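Local coordinates for cytochrome c'' (Methylophilus methylotrophus, PDB 1GU2), which binds a covalently attached heme c and probably serves as a monomeric electron-transfer protein, at residues Thr3-Leu8 and Lys80-Ile85; Lys32-Arg37 and Ala110-Tyr115; Thr54-Asn59 and Leu117-Pro122. All blocks are in the same frame, centred on the assembly; numbering follows the deposited sequence.

Interaction 1: residues Thr3-Leu8 and Lys80-Ile85; sequences TNAEKL and KRFTDI. With HEC (heme c), chain C.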
# COMPACT_ATOMS: atom_id res chain seq x y z
N THR A 3 -1.01 15.19 -0.12
CA THR A 3 -2.09 15.74 0.70
C THR A 3 -3.19 14.70 0.90
O THR A 3 -3.64 14.47 2.01
CB THR A 3 -2.73 17.04 0.07
OG1 THR A 3 -1.69 17.98 -0.20
CG2 THR A 3 -3.72 17.65 1.03
N ASN A 4 -3.64 14.14 -0.22
CA ASN A 4 -4.73 13.16 -0.11
C ASN A 4 -4.26 11.92 0.60
O ASN A 4 -5.04 11.34 1.35
CB ASN A 4 -5.30 12.82 -1.48
CG ASN A 4 -5.97 14.10 -1.96
OD1 ASN A 4 -6.45 14.99 -1.24
ND2 ASN A 4 -5.94 14.27 -3.24
N ALA A 5 -3.00 11.52 0.36
CA ALA A 5 -2.50 10.31 1.05
C ALA A 5 -2.49 10.55 2.54
O ALA A 5 -2.93 9.70 3.31
CB ALA A 5 -1.11 9.94 0.49
N GLU A 6 -1.96 11.69 2.98
CA GLU A 6 -1.90 11.95 4.40
C GLU A 6 -3.30 11.93 5.03
O GLU A 6 -3.50 11.37 6.11
CB GLU A 6 -1.20 13.30 4.64
CG GLU A 6 -0.96 13.60 6.10
CD GLU A 6 -0.42 14.98 6.39
OE1 GLU A 6 -0.67 15.51 7.52
OE2 GLU A 6 0.31 15.53 5.55
N LYS A 7 -4.28 12.57 4.40
CA LYS A 7 -5.62 12.57 4.96
C LYS A 7 -6.21 11.16 5.04
O LYS A 7 -6.96 10.85 5.98
CB LYS A 7 -6.50 13.51 4.13
CG LYS A 7 -6.16 15.00 4.29
CD LYS A 7 -7.18 15.90 3.60
CE LYS A 7 -7.21 15.64 2.09
NZ LYS A 7 -8.34 16.44 1.49
N LEU A 8 -5.89 10.29 4.09
CA LEU A 8 -6.35 8.89 4.13
C LEU A 8 -5.74 8.17 5.32
O LEU A 8 -6.42 7.30 5.92
CB LEU A 8 -6.06 8.15 2.84
CG LEU A 8 -6.99 8.51 1.66
CD1 LEU A 8 -6.40 7.88 0.40
CD2 LEU A 8 -8.41 8.06 1.86
N LYS A 80 0.67 11.83 -8.92
CA LYS A 80 -0.68 11.37 -9.31
C LYS A 80 -1.28 10.35 -8.34
O LYS A 80 -2.52 10.23 -8.24
CB LYS A 80 -0.65 10.73 -10.69
CG LYS A 80 -0.14 11.70 -11.78
CD LYS A 80 -0.33 11.06 -13.17
CE LYS A 80 0.12 12.06 -14.21
NZ LYS A 80 -0.88 13.12 -14.50
N ARG A 81 -0.45 9.62 -7.60
CA ARG A 81 -1.01 8.66 -6.65
C ARG A 81 -1.87 9.33 -5.59
O ARG A 81 -1.39 10.26 -4.91
CB ARG A 81 0.11 7.85 -5.99
CG ARG A 81 0.91 6.93 -6.93
CD ARG A 81 0.02 5.90 -7.59
NE ARG A 81 0.83 4.95 -8.35
CZ ARG A 81 0.30 4.08 -9.19
NH1 ARG A 81 1.11 3.25 -9.82
NH2 ARG A 81 -1.01 4.05 -9.40
N PHE A 82 -3.10 8.89 -5.46
CA PHE A 82 -4.11 9.36 -4.51
C PHE A 82 -4.76 10.68 -4.91
O PHE A 82 -5.66 11.16 -4.17
CB PHE A 82 -3.64 9.40 -3.05
CG PHE A 82 -3.07 8.08 -2.56
CD1 PHE A 82 -1.69 7.86 -2.56
CD2 PHE A 82 -3.91 7.07 -2.14
CE1 PHE A 82 -1.16 6.64 -2.14
CE2 PHE A 82 -3.40 5.85 -1.72
CZ PHE A 82 -2.02 5.60 -1.76
N THR A 83 -4.43 11.28 -6.07
CA THR A 83 -5.12 12.51 -6.46
C THR A 83 -6.56 12.27 -6.85
O THR A 83 -7.40 13.18 -6.66
CB THR A 83 -4.34 13.21 -7.56
OG1 THR A 83 -3.05 13.56 -7.00
CG2 THR A 83 -5.07 14.48 -8.02
N ASP A 84 -6.82 11.11 -7.41
CA ASP A 84 -8.11 10.68 -7.90
C ASP A 84 -8.92 10.20 -6.71
O ASP A 84 -9.32 9.06 -6.57
CB ASP A 84 -8.01 9.61 -8.95
CG ASP A 84 -7.25 8.38 -8.54
OD1 ASP A 84 -6.39 8.43 -7.65
OD2 ASP A 84 -7.49 7.29 -9.17
N ILE A 85 -9.15 11.17 -5.80
CA ILE A 85 -9.66 10.74 -4.51
C ILE A 85 -11.08 10.14 -4.55
O ILE A 85 -11.43 9.33 -3.67
CB ILE A 85 -9.55 11.85 -3.44
CG1 ILE A 85 -9.87 11.43 -2.01
CG2 ILE A 85 -10.40 13.02 -3.79
CD1 ILE A 85 -9.15 10.17 -1.50
FE HEC C . -0.19 -3.28 -6.47
CHA HEC C . -1.46 -0.60 -8.18
CHB HEC C . -0.50 -1.53 -3.55
CHC HEC C . 0.61 -6.12 -4.72
CHD HEC C . 0.46 -4.87 -9.43
NA HEC C . -0.78 -1.43 -5.97
C1A HEC C . -1.30 -0.44 -6.82
C2A HEC C . -1.64 0.73 -6.05
C3A HEC C . -1.33 0.49 -4.77
C4A HEC C . -0.83 -0.87 -4.70
CMA HEC C . -1.50 1.42 -3.55
CAA HEC C . -2.26 2.01 -6.64
CBA HEC C . -3.80 2.00 -6.59
CGA HEC C . -4.39 3.24 -7.18
O1A HEC C . -5.50 3.15 -7.74
O2A HEC C . -3.79 4.32 -7.12
NB HEC C . 0.00 -3.73 -4.52
C1B HEC C . -0.19 -2.89 -3.46
C2B HEC C . -0.07 -3.64 -2.21
C3B HEC C . 0.21 -4.94 -2.55
C4B HEC C . 0.28 -4.98 -3.99
CMB HEC C . -0.25 -3.07 -0.80
CAB HEC C . 0.46 -6.16 -1.63
CBB HEC C . -0.75 -6.44 -0.73
NC HEC C . 0.43 -5.11 -6.98
C1C HEC C . 0.74 -6.15 -6.10
C2C HEC C . 1.27 -7.27 -6.85
C3C HEC C . 1.25 -6.92 -8.17
C4C HEC C . 0.72 -5.59 -8.25
CMC HEC C . 1.79 -8.55 -6.16
CAC HEC C . 1.78 -7.67 -9.39
CBC HEC C . 1.14 -9.05 -9.58
ND HEC C . -0.44 -2.83 -8.39
C1D HEC C . -0.14 -3.64 -9.49
C2D HEC C . -0.66 -3.04 -10.69
C3D HEC C . -1.36 -1.93 -10.33
C4D HEC C . -1.12 -1.73 -8.92
CMD HEC C . -0.48 -3.61 -12.12
CAD HEC C . -2.29 -1.10 -11.25
CBD HEC C . -1.50 -0.18 -12.22
CGD HEC C . -1.20 1.19 -11.66
O1D HEC C . -0.26 1.89 -12.14
O2D HEC C . -1.92 1.65 -10.74
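Phe82 meets the first turns of helix 2-19 through both its ring and its backbone carbonyl. The apolar part is centred on that ring, which two methyls approach obliquely from the helix side: Ala5 CB lies 3.7 Å from Phe82 CD1, and Leu8 CD1 comes to 3.6 Å from Phe82 CD2. Phe82 CG, anti to its carbonyl carbon (chi1 -53°), turns the ring toward the helix, and Ile113 and Leu116 of helix 106-118 also touch it. Ile85 extends the apolar strip, its CD1 lying 4.0 Å from Leu8 CD2 as the two side chains run past each other in opposite directions.

The polar link across the segments is a single bond. Asn4 ND2 donates to Phe82 O over 3.3 Å with an N-H...O angle of 140°, a bent approach in which the donor is tilted 34° from the carbonyl plane.

Heme bonding belongs to the neighbouring Arg81, whose NH1 and NH2 donate to propionate oxygens O1D (3.0 Å) and O2D (2.9 Å) of heme c. The propionate carbon lies in the guanidinium plane, an end-on, two-pronged pairing; Arg81 NE is taken by Pro72 O. The loop thus meets helix 2-19 with apolar side chains and one carbonyl held by Asn4, while Arg81 probably offsets the propionate charge.

Interaction 2: residues Lys32-Arg37 and Ala110-Tyr115; sequences KIFFNR and ANFIAY. With HEC (heme c), chain C.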
# COMPACT_ATOMS: atom_id res chain seq x y z
N LYS A 32 5.86 -1.36 6.35
CA LYS A 32 6.95 -1.87 5.58
C LYS A 32 7.00 -3.41 5.62
O LYS A 32 7.23 -4.09 4.60
CB LYS A 32 8.29 -1.25 6.10
CG LYS A 32 9.49 -1.70 5.31
CD LYS A 32 10.77 -1.08 5.83
CE LYS A 32 11.91 -1.25 4.85
NZ LYS A 32 12.97 -0.26 5.11
N ILE A 33 6.77 -4.01 6.80
CA ILE A 33 6.74 -5.47 6.88
C ILE A 33 5.62 -6.01 6.04
O ILE A 33 5.85 -7.01 5.33
CB ILE A 33 6.61 -5.90 8.35
CG1 ILE A 33 7.87 -5.64 9.15
CG2 ILE A 33 6.17 -7.37 8.43
CD1 ILE A 33 7.72 -5.76 10.65
N PHE A 34 4.45 -5.40 6.06
CA PHE A 34 3.32 -5.83 5.26
C PHE A 34 3.69 -5.81 3.77
O PHE A 34 3.38 -6.72 3.01
CB PHE A 34 2.15 -4.91 5.56
CG PHE A 34 0.97 -4.98 4.62
CD1 PHE A 34 0.87 -4.05 3.58
CD2 PHE A 34 -0.01 -5.95 4.78
CE1 PHE A 34 -0.22 -4.05 2.73
CE2 PHE A 34 -1.11 -5.95 3.92
CZ PHE A 34 -1.16 -5.02 2.91
N PHE A 35 4.38 -4.77 3.31
CA PHE A 35 4.75 -4.58 1.90
C PHE A 35 5.72 -5.64 1.41
O PHE A 35 5.64 -6.04 0.25
CB PHE A 35 5.32 -3.17 1.75
CG PHE A 35 5.70 -2.76 0.36
CD1 PHE A 35 4.75 -2.58 -0.65
CD2 PHE A 35 7.04 -2.55 0.03
CE1 PHE A 35 5.12 -2.22 -1.95
CE2 PHE A 35 7.44 -2.17 -1.25
CZ PHE A 35 6.46 -2.01 -2.24
N ASN A 36 6.63 -6.07 2.29
CA ASN A 36 7.66 -7.04 1.92
C ASN A 36 7.36 -8.46 2.29
O ASN A 36 8.08 -9.37 1.88
CB ASN A 36 9.00 -6.61 2.55
CG ASN A 36 9.53 -5.35 1.89
OD1 ASN A 36 10.10 -5.38 0.82
ND2 ASN A 36 9.34 -4.20 2.56
N ARG A 37 6.32 -8.71 3.07
CA ARG A 37 6.09 -10.05 3.61
C ARG A 37 5.73 -11.02 2.52
O ARG A 37 4.88 -10.74 1.69
CB ARG A 37 4.94 -9.99 4.63
CG ARG A 37 4.57 -11.40 5.13
CD ARG A 37 3.39 -11.42 6.05
NE ARG A 37 3.13 -10.28 6.83
CZ ARG A 37 2.45 -9.25 7.29
NH1 ARG A 37 2.96 -8.45 8.26
NH2 ARG A 37 1.23 -8.91 6.85
N ALA A 110 -3.88 2.07 6.78
CA ALA A 110 -3.26 3.19 7.45
C ALA A 110 -1.76 3.02 7.56
O ALA A 110 -0.97 3.94 7.29
CB ALA A 110 -3.88 3.34 8.83
N ASN A 111 -1.29 1.84 7.99
CA ASN A 111 0.12 1.60 8.17
C ASN A 111 0.86 1.66 6.83
O ASN A 111 1.97 2.21 6.74
CB ASN A 111 0.39 0.20 8.78
CG ASN A 111 0.01 0.06 10.24
OD1 ASN A 111 -0.21 1.07 10.93
ND2 ASN A 111 -0.03 -1.18 10.71
N PHE A 112 0.26 1.10 5.78
CA PHE A 112 0.90 1.09 4.48
C PHE A 112 1.00 2.49 3.87
O PHE A 112 2.05 2.84 3.36
CB PHE A 112 0.15 0.13 3.55
CG PHE A 112 0.75 0.16 2.15
CD1 PHE A 112 0.03 0.65 1.08
CD2 PHE A 112 2.04 -0.32 1.97
CE1 PHE A 112 0.59 0.67 -0.18
CE2 PHE A 112 2.62 -0.28 0.74
CZ PHE A 112 1.89 0.22 -0.31
N ILE A 113 -0.07 3.28 3.93
CA ILE A 113 -0.01 4.62 3.36
C ILE A 113 0.93 5.49 4.17
O ILE A 113 1.70 6.27 3.59
CB ILE A 113 -1.42 5.22 3.16
CG1 ILE A 113 -2.31 4.35 2.27
CG2 ILE A 113 -1.29 6.64 2.65
CD1 ILE A 113 -3.75 4.79 2.17
N ALA A 114 0.98 5.33 5.48
CA ALA A 114 1.93 6.07 6.30
C ALA A 114 3.32 5.68 5.89
O ALA A 114 4.20 6.52 5.74
CB ALA A 114 1.68 5.77 7.77
N TYR A 115 3.57 4.40 5.66
CA TYR A 115 4.90 3.96 5.16
C TYR A 115 5.21 4.61 3.82
O TYR A 115 6.32 5.12 3.56
CB TYR A 115 4.93 2.41 5.11
CG TYR A 115 6.07 1.91 4.25
CD1 TYR A 115 7.38 2.17 4.61
CD2 TYR A 115 5.85 1.20 3.07
CE1 TYR A 115 8.42 1.69 3.79
CE2 TYR A 115 6.86 0.72 2.24
CZ TYR A 115 8.14 0.99 2.66
OH TYR A 115 9.18 0.59 1.87
FE HEC C . -0.19 -3.28 -6.47
CHA HEC C . -1.46 -0.60 -8.18
CHB HEC C . -0.50 -1.53 -3.55
CHC HEC C . 0.61 -6.12 -4.72
CHD HEC C . 0.46 -4.87 -9.43
NA HEC C . -0.78 -1.43 -5.97
C1A HEC C . -1.30 -0.44 -6.82
C2A HEC C . -1.64 0.73 -6.05
C3A HEC C . -1.33 0.49 -4.77
C4A HEC C . -0.83 -0.87 -4.70
CMA HEC C . -1.50 1.42 -3.55
CAA HEC C . -2.26 2.01 -6.64
CBA HEC C . -3.80 2.00 -6.59
CGA HEC C . -4.39 3.24 -7.18
O1A HEC C . -5.50 3.15 -7.74
O2A HEC C . -3.79 4.32 -7.12
NB HEC C . 0.00 -3.73 -4.52
C1B HEC C . -0.19 -2.89 -3.46
C2B HEC C . -0.07 -3.64 -2.21
C3B HEC C . 0.21 -4.94 -2.55
C4B HEC C . 0.28 -4.98 -3.99
CMB HEC C . -0.25 -3.07 -0.80
CAB HEC C . 0.46 -6.16 -1.63
CBB HEC C . -0.75 -6.44 -0.73
NC HEC C . 0.43 -5.11 -6.98
C1C HEC C . 0.74 -6.15 -6.10
C2C HEC C . 1.27 -7.27 -6.85
C3C HEC C . 1.25 -6.92 -8.17
C4C HEC C . 0.72 -5.59 -8.25
CMC HEC C . 1.79 -8.55 -6.16
CAC HEC C . 1.78 -7.67 -9.39
CBC HEC C . 1.14 -9.05 -9.58
ND HEC C . -0.44 -2.83 -8.39
C1D HEC C . -0.14 -3.64 -9.49
C2D HEC C . -0.66 -3.04 -10.69
C3D HEC C . -1.36 -1.93 -10.33
C4D HEC C . -1.12 -1.73 -8.92
CMD HEC C . -0.48 -3.61 -12.12
CAD HEC C . -2.29 -1.10 -11.25
CBD HEC C . -1.50 -0.18 -12.22
CGD HEC C . -1.20 1.19 -11.66
O1D HEC C . -0.26 1.89 -12.14
O2D HEC C . -1.92 1.65 -10.74
O HOH W 1 10.43 -1.74 1.63
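Phe35 and Phe112 make the tightest meeting here, with Phe35 CD1 only 3.4 Å from Phe112 CE2. Their planes are 26° apart, but the rings are slid so far, 5.7 Å between centroids, that they barely overlap. Both have CG anti to the backbone N, which sends the rings from their helices into the space between. Phe34 brings CD1 to 4.2 Å from Phe112 CD2, which lies at the edge of the Phe34 ring. Phe112 also lays one face over the heme methyl CMB, 3.9 Å from its CE1. Helix 28-36, which precedes the CXXCH heme-attachment segment, crosses the C-terminal helix 106-118 nearly at right angles (96°, segment axes 9.1 Å apart), consistent with the conserved helix crossing of cytochrome c folds, and the aromatic cluster of Phe35, Phe112 and Tyr115 fills the crossing beside the heme. Toward solvent the contact changes character. Lys32 CB sits over the face of the Tyr115 ring, 4.0 Å from its centroid; CG still touches the ring, and the extended chain then carries the amino end away. Tyr115 OH bonds to Glu119 OE2. Replacing Tyr115 with an alanine would probably leave Lys32 CB without its aromatic floor and Glu119 without its hydroxyl partner. At this outer margin a water donates to Tyr115 OH (2.7 Å) and accepts from Asn36 ND2.

Interaction 3: residues Thr54-Asn59 and Leu117-Pro122; sequences TNNPAN and LTETKP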
# COMPACT_ATOMS: atom_id res chain seq x y z
N THR A 54 8.61 -3.71 -6.32
CA THR A 54 9.99 -3.71 -5.84
C THR A 54 9.98 -3.49 -4.34
O THR A 54 8.95 -3.21 -3.71
CB THR A 54 10.94 -2.75 -6.59
OG1 THR A 54 10.84 -1.42 -6.07
CG2 THR A 54 10.67 -2.60 -8.04
N ASN A 55 11.19 -3.59 -3.74
CA ASN A 55 11.25 -3.36 -2.29
C ASN A 55 11.36 -1.92 -1.86
O ASN A 55 11.58 -1.53 -0.71
CB ASN A 55 12.42 -4.13 -1.59
CG ASN A 55 13.76 -3.67 -2.08
OD1 ASN A 55 13.93 -2.61 -2.67
ND2 ASN A 55 14.77 -4.52 -1.84
N ASN A 56 11.21 -0.97 -2.67
CA ASN A 56 11.14 0.48 -2.61
C ASN A 56 9.97 1.01 -3.46
O ASN A 56 10.06 1.07 -4.69
CB ASN A 56 12.49 1.09 -3.04
CG ASN A 56 12.64 2.55 -2.71
OD1 ASN A 56 13.71 3.19 -2.77
ND2 ASN A 56 11.56 3.16 -2.32
N PRO A 57 8.93 1.49 -2.78
CA PRO A 57 7.77 2.02 -3.53
C PRO A 57 7.96 3.34 -4.22
O PRO A 57 7.09 3.83 -4.95
CB PRO A 57 6.72 2.10 -2.41
CG PRO A 57 7.50 2.37 -1.17
CD PRO A 57 8.74 1.56 -1.32
N ALA A 58 9.12 4.01 -4.13
CA ALA A 58 9.56 5.15 -4.86
C ALA A 58 10.10 4.74 -6.23
O ALA A 58 10.29 5.63 -7.08
CB ALA A 58 10.61 5.91 -4.06
N ASN A 59 10.32 3.45 -6.49
CA ASN A 59 10.82 2.99 -7.78
C ASN A 59 9.70 2.56 -8.73
O ASN A 59 8.58 2.28 -8.33
CB ASN A 59 11.78 1.76 -7.68
CG ASN A 59 13.16 2.31 -7.40
OD1 ASN A 59 14.16 2.58 -8.00
ND2 ASN A 59 13.23 2.51 -6.13
N LEU A 117 4.39 7.50 2.75
CA LEU A 117 4.74 8.91 3.00
C LEU A 117 6.21 9.04 3.37
O LEU A 117 6.77 10.13 3.24
CB LEU A 117 3.89 9.53 4.11
CG LEU A 117 2.40 9.70 3.85
CD1 LEU A 117 1.65 10.23 5.06
CD2 LEU A 117 2.17 10.56 2.63
N THR A 118 6.85 7.98 3.82
CA THR A 118 8.20 8.06 4.29
C THR A 118 9.25 7.67 3.23
O THR A 118 10.44 7.88 3.46
CB THR A 118 8.51 7.13 5.49
OG1 THR A 118 8.46 5.74 5.11
CG2 THR A 118 7.53 7.46 6.57
N GLU A 119 8.80 7.11 2.12
CA GLU A 119 9.66 6.62 1.04
C GLU A 119 9.69 7.66 -0.05
O GLU A 119 8.97 7.77 -1.02
CB GLU A 119 9.21 5.24 0.53
CG GLU A 119 9.40 4.17 1.58
CD GLU A 119 10.80 3.63 1.56
OE1 GLU A 119 11.77 4.34 1.25
OE2 GLU A 119 10.99 2.43 1.85
N THR A 120 10.62 8.60 0.04
CA THR A 120 10.57 9.73 -0.88
C THR A 120 11.74 9.68 -1.85
O THR A 120 11.90 10.59 -2.66
CB THR A 120 10.61 11.07 -0.12
OG1 THR A 120 11.89 11.14 0.51
CG2 THR A 120 9.57 11.18 1.00
N LYS A 121 12.62 8.68 -1.76
CA LYS A 121 13.80 8.64 -2.62
C LYS A 121 13.94 7.29 -3.34
O LYS A 121 14.05 6.22 -2.69
CB LYS A 121 15.07 8.91 -1.80
CG LYS A 121 15.05 10.20 -0.99
CD LYS A 121 15.63 11.33 -1.84
CE LYS A 121 15.66 12.63 -1.04
NZ LYS A 121 15.67 13.85 -1.91
N PRO A 122 13.94 7.28 -4.65
CA PRO A 122 14.18 6.02 -5.37
C PRO A 122 15.54 5.47 -5.06
O PRO A 122 16.54 6.18 -4.92
CB PRO A 122 14.06 6.45 -6.84
CG PRO A 122 13.23 7.69 -6.77
CD PRO A 122 13.66 8.41 -5.53
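Pro57 and Glu119 provide the main carbon contact, crossing at about a right angle, with Pro57 CG 3.7 Å from Glu119 CB. The glutamate chain bends at its second torsion (chi2 -85°), which brings the carboxylate over beside the proline ring, Glu119 OE2 lying 4.0 Å from Pro57 CD. A second apolar touch joins Ala58 CB to Pro122 CG at 4.2 Å. The same methyl also rests on the peptide joining the last two residues of 117-122, 3.6 Å from Pro122 N.

Contacts of side chains with backbone are just as close. Pro122 CG lies 3.6 Å from Ala58 O, and the backbones draw together at this point, the two CA atoms of Ala58 and Pro122 being 4.7 Å apart.

The clear hydrogen bonds lie within and beside the two segments. Asn59 N donates to Asn56 O over 3.0 Å, closing a type I beta turn with Pro57 and Ala58 at its corners. The bond from Glu119 to Tyr115, one turn back along the chain, helps fix the carboxylate beside Pro57.

A type I turn in the loop after the CXXCH heme-binding motif, which ends in the axial ligand His53, is thus covered by the chain leaving the C-terminal helix of a cytochrome c fold.

How the interactions relate
The centre of interaction 1 lies about 16 Å from those of interactions 2 and 3, which are about 11 Å apart. Along the chain the first segments come in the order 3-8, 32-37 and 54-59, and their partners 80-85, 110-115 and 117-122 follow, so every pair of contacts interleaves. Helix 106-118 is shared by interactions 2 and 3, and its Ile113 and Leu117 also touch helix 2-19 at interaction 1. Interaction 2 supplies apolar heme neighbours, interaction 1 a propionate partner, and interaction 3 covers the loop after His53. Together they tie both chain ends into the heme-binding fold.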